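Local coordinates for PhiH1 repressor-like protein (Haloarcula marismortui ATCC 43049, PDB 3B73) that is of unknown function but, as a PhiH1 repressor-like winged helix-turn-helix protein, probably binds DNA, at residues D16-I21 against R48-L53. Numbering follows the deposited sequence.
Sequences DRILEI and RRLKKL
Ile18 of helix 13-25 points at helix 43-55 and reaches three of its residues, Arg49, Leu50 and Leu53. Its two branches divide the work. The ethyl arm ends with CD1 3.7 Å from Arg49 CB, and the two side chains cross at about a right angle. The methyl CG2 lies 3.7 Å from Leu50 CD2 and 4.0 Å from Leu53 CD1. With chi1 at -66° the ethyl arm stands beside the backbone N and CG2 anti to it, which spreads the two branches to different residues of helix 43-55. Leu19 adds a second apolar pair: its CD1 lies 4.0 Å from Leu53 CD2. Leu53 therefore fits one methyl against Ile18 and the other against Leu19. Across the two segments the contact is wholly van der Waals. The axes of the two short segments come within 10.7 Å at a crossing angle of -77°, and the pair buries 216 Å² in all.

The charged groups pair outside the apolar contact, within helix 13-25 or with other parts of the dimer. Arg49 gives its CB to the contact, but its chain bends at chi2 and chi3 and carries the guanidinium away. There NH2 forms a salt bridge with Asp15 and a hydrogen bond to Trp10 O. On helix 13-25, Arg17 NH1 makes a salt bridge to Glu20 OE2 at 2.8 Å, the oxygen lying 26° out of the guanidinium plane. Arg17 NH2 also pairs with Asp16 of the second subunit, so this helix serves the dimer interface as well.

The contact is buried near the centre of the chain and joins the first helix of the winged helix-turn-helix domain to helix 43-55, probably its recognition helix. Helix 30-34 completes the three-helix core, with Leu33 touching both Ile18 and Leu50. Leu59 of strand 59-62 packs on Leu19, Leu50 and Leu53, and helix 71-77 meets Leu19 through Tyr76 and Leu77.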
loop_
_atom_site.group_PDB
_atom_site.type_symbol
_atom_site.label_atom_id
_atom_site.label_comp_id
_atom_site.label_asym_id
_atom_site.label_seq_id
_atom_site.Cartn_x
_atom_site.Cartn_y
_atom_site.Cartn_z
ATOM N N ASP B 16 4.541 1.411 2.005
ATOM C CA ASP B 16 4.794 0.482 0.903
ATOM C C ASP B 16 5.627 1.210 -0.134
ATOM O O ASP B 16 6.590 0.652 -0.677
ATOM C CB ASP B 16 3.488 -0.029 0.258
ATOM C CG ASP B 16 2.946 -1.299 0.928
ATOM O OD1 ASP B 16 3.376 -1.645 2.046
ATOM O OD2 ASP B 16 2.058 -1.945 0.350
ATOM N N ARG B 17 5.273 2.467 -0.380
ATOM C CA ARG B 17 6.009 3.281 -1.343
ATOM C C ARG B 17 7.448 3.439 -0.914
ATOM O O ARG B 17 8.370 3.198 -1.693
ATOM C CB ARG B 17 5.372 4.658 -1.523
ATOM C CG ARG B 17 3.974 4.604 -2.077
ATOM C CD ARG B 17 3.909 3.840 -3.391
ATOM N NE ARG B 17 2.527 3.473 -3.582
ATOM C CZ ARG B 17 2.055 2.244 -3.445
ATOM N NH1 ARG B 17 2.864 1.227 -3.206
ATOM N NH2 ARG B 17 0.764 2.037 -3.583
ATOM N N ILE B 18 7.657 3.820 0.340
ATOM C CA ILE B 18 9.021 3.970 0.810
ATOM C C ILE B 18 9.768 2.651 0.691
ATOM O O ILE B 18 10.892 2.628 0.213
ATOM C CB ILE B 18 9.065 4.459 2.243
ATOM C CG1 ILE B 18 8.509 5.885 2.305
ATOM C CG2 ILE B 18 10.481 4.346 2.784
ATOM C CD1 ILE B 18 8.114 6.291 3.658
ATOM N N LEU B 19 9.155 1.549 1.120
ATOM C CA LEU B 19 9.851 0.266 1.017
ATOM C C LEU B 19 10.216 -0.063 -0.433
ATOM O O LEU B 19 11.319 -0.516 -0.712
ATOM C CB LEU B 19 9.040 -0.873 1.637
ATOM C CG LEU B 19 9.071 -0.913 3.156
ATOM C CD1 LEU B 19 8.003 -1.852 3.646
ATOM C CD2 LEU B 19 10.469 -1.319 3.683
ATOM N N GLU B 20 9.287 0.189 -1.349
ATOM C CA GLU B 20 9.474 -0.100 -2.773
ATOM C C GLU B 20 10.612 0.737 -3.357
ATOM O O GLU B 20 11.412 0.255 -4.156
ATOM C CB GLU B 20 8.171 0.141 -3.552
ATOM C CG GLU B 20 7.098 -0.910 -3.239
ATOM C CD GLU B 20 5.684 -0.484 -3.622
ATOM O OE1 GLU B 20 4.779 -1.330 -3.485
ATOM O OE2 GLU B 20 5.463 0.677 -4.053
ATOM N N ILE B 21 10.694 1.987 -2.931
ATOM C CA ILE B 21 11.720 2.875 -3.444
ATOM C C ILE B 21 13.084 2.468 -2.921
ATOM O O ILE B 21 14.058 2.409 -3.668
ATOM C CB ILE B 21 11.424 4.345 -3.104
ATOM C CG1 ILE B 21 10.348 4.885 -4.054
ATOM C CG2 ILE B 21 12.691 5.179 -3.220
ATOM C CD1 ILE B 21 9.615 6.134 -3.518
ATOM N N ARG B 48 9.359 10.300 9.882
ATOM C CA ARG B 48 8.518 9.557 10.820
ATOM C C ARG B 48 8.266 8.120 10.354
ATOM O O ARG B 48 8.429 7.182 11.131
ATOM C CB ARG B 48 7.194 10.288 11.044
ATOM C CG ARG B 48 7.220 11.186 12.263
ATOM C CD ARG B 48 5.941 12.008 12.407
ATOM N NE ARG B 48 6.064 13.326 11.788
ATOM C CZ ARG B 48 5.238 13.794 10.859
ATOM N NH1 ARG B 48 4.218 13.048 10.452
ATOM N NH2 ARG B 48 5.424 15.009 10.346
ATOM N N ARG B 49 7.889 7.953 9.088
ATOM C CA ARG B 49 7.665 6.623 8.532
ATOM C C ARG B 49 8.951 5.810 8.499
ATOM O O ARG B 49 8.946 4.605 8.799
ATOM C CB ARG B 49 7.053 6.700 7.130
ATOM C CG ARG B 49 5.699 7.376 7.095
ATOM C CD ARG B 49 4.852 7.075 8.316
ATOM N NE ARG B 49 4.545 5.654 8.507
ATOM C CZ ARG B 49 3.778 5.207 9.495
ATOM N NH1 ARG B 49 3.264 6.074 10.357
ATOM N NH2 ARG B 49 3.521 3.910 9.642
ATOM N N LEU B 50 10.064 6.452 8.150
ATOM C CA LEU B 50 11.354 5.740 8.187
ATOM C C LEU B 50 11.634 5.183 9.592
ATOM O O LEU B 50 12.017 4.007 9.758
ATOM C CB LEU B 50 12.507 6.643 7.721
ATOM C CG LEU B 50 12.522 6.959 6.219
ATOM C CD1 LEU B 50 13.515 8.073 5.931
ATOM C CD2 LEU B 50 12.825 5.697 5.369
ATOM N N LYS B 51 11.450 6.034 10.600
ATOM C CA LYS B 51 11.695 5.634 11.985
ATOM C C LYS B 51 10.788 4.454 12.324
ATOM O O LYS B 51 11.216 3.491 12.975
ATOM C CB LYS B 51 11.464 6.813 12.941
ATOM C CG LYS B 51 12.309 6.788 14.218
ATOM C CD LYS B 51 11.603 6.041 15.342
ATOM C CE LYS B 51 12.356 6.151 16.668
ATOM N NZ LYS B 51 11.603 5.479 17.778
ATOM N N LYS B 52 9.547 4.516 11.838
ATOM C CA LYS B 52 8.560 3.477 12.129
ATOM C C LYS B 52 8.930 2.148 11.462
ATOM O O LYS B 52 8.927 1.099 12.098
ATOM C CB LYS B 52 7.181 3.917 11.658
ATOM C CG LYS B 52 6.019 3.242 12.378
ATOM C CD LYS B 52 5.680 4.002 13.639
ATOM C CE LYS B 52 4.422 3.484 14.284
ATOM N NZ LYS B 52 4.362 3.935 15.700
ATOM N N LEU B 53 9.259 2.204 10.177
ATOM C CA LEU B 53 9.684 1.020 9.452
ATOM C C LEU B 53 10.900 0.372 10.110
ATOM O O LEU B 53 10.994 -0.861 10.157
ATOM C CB LEU B 53 9.944 1.362 7.975
ATOM C CG LEU B 53 8.634 1.699 7.248
ATOM C CD1 LEU B 53 8.838 2.593 6.024
ATOM C CD2 LEU B 53 7.860 0.432 6.932
#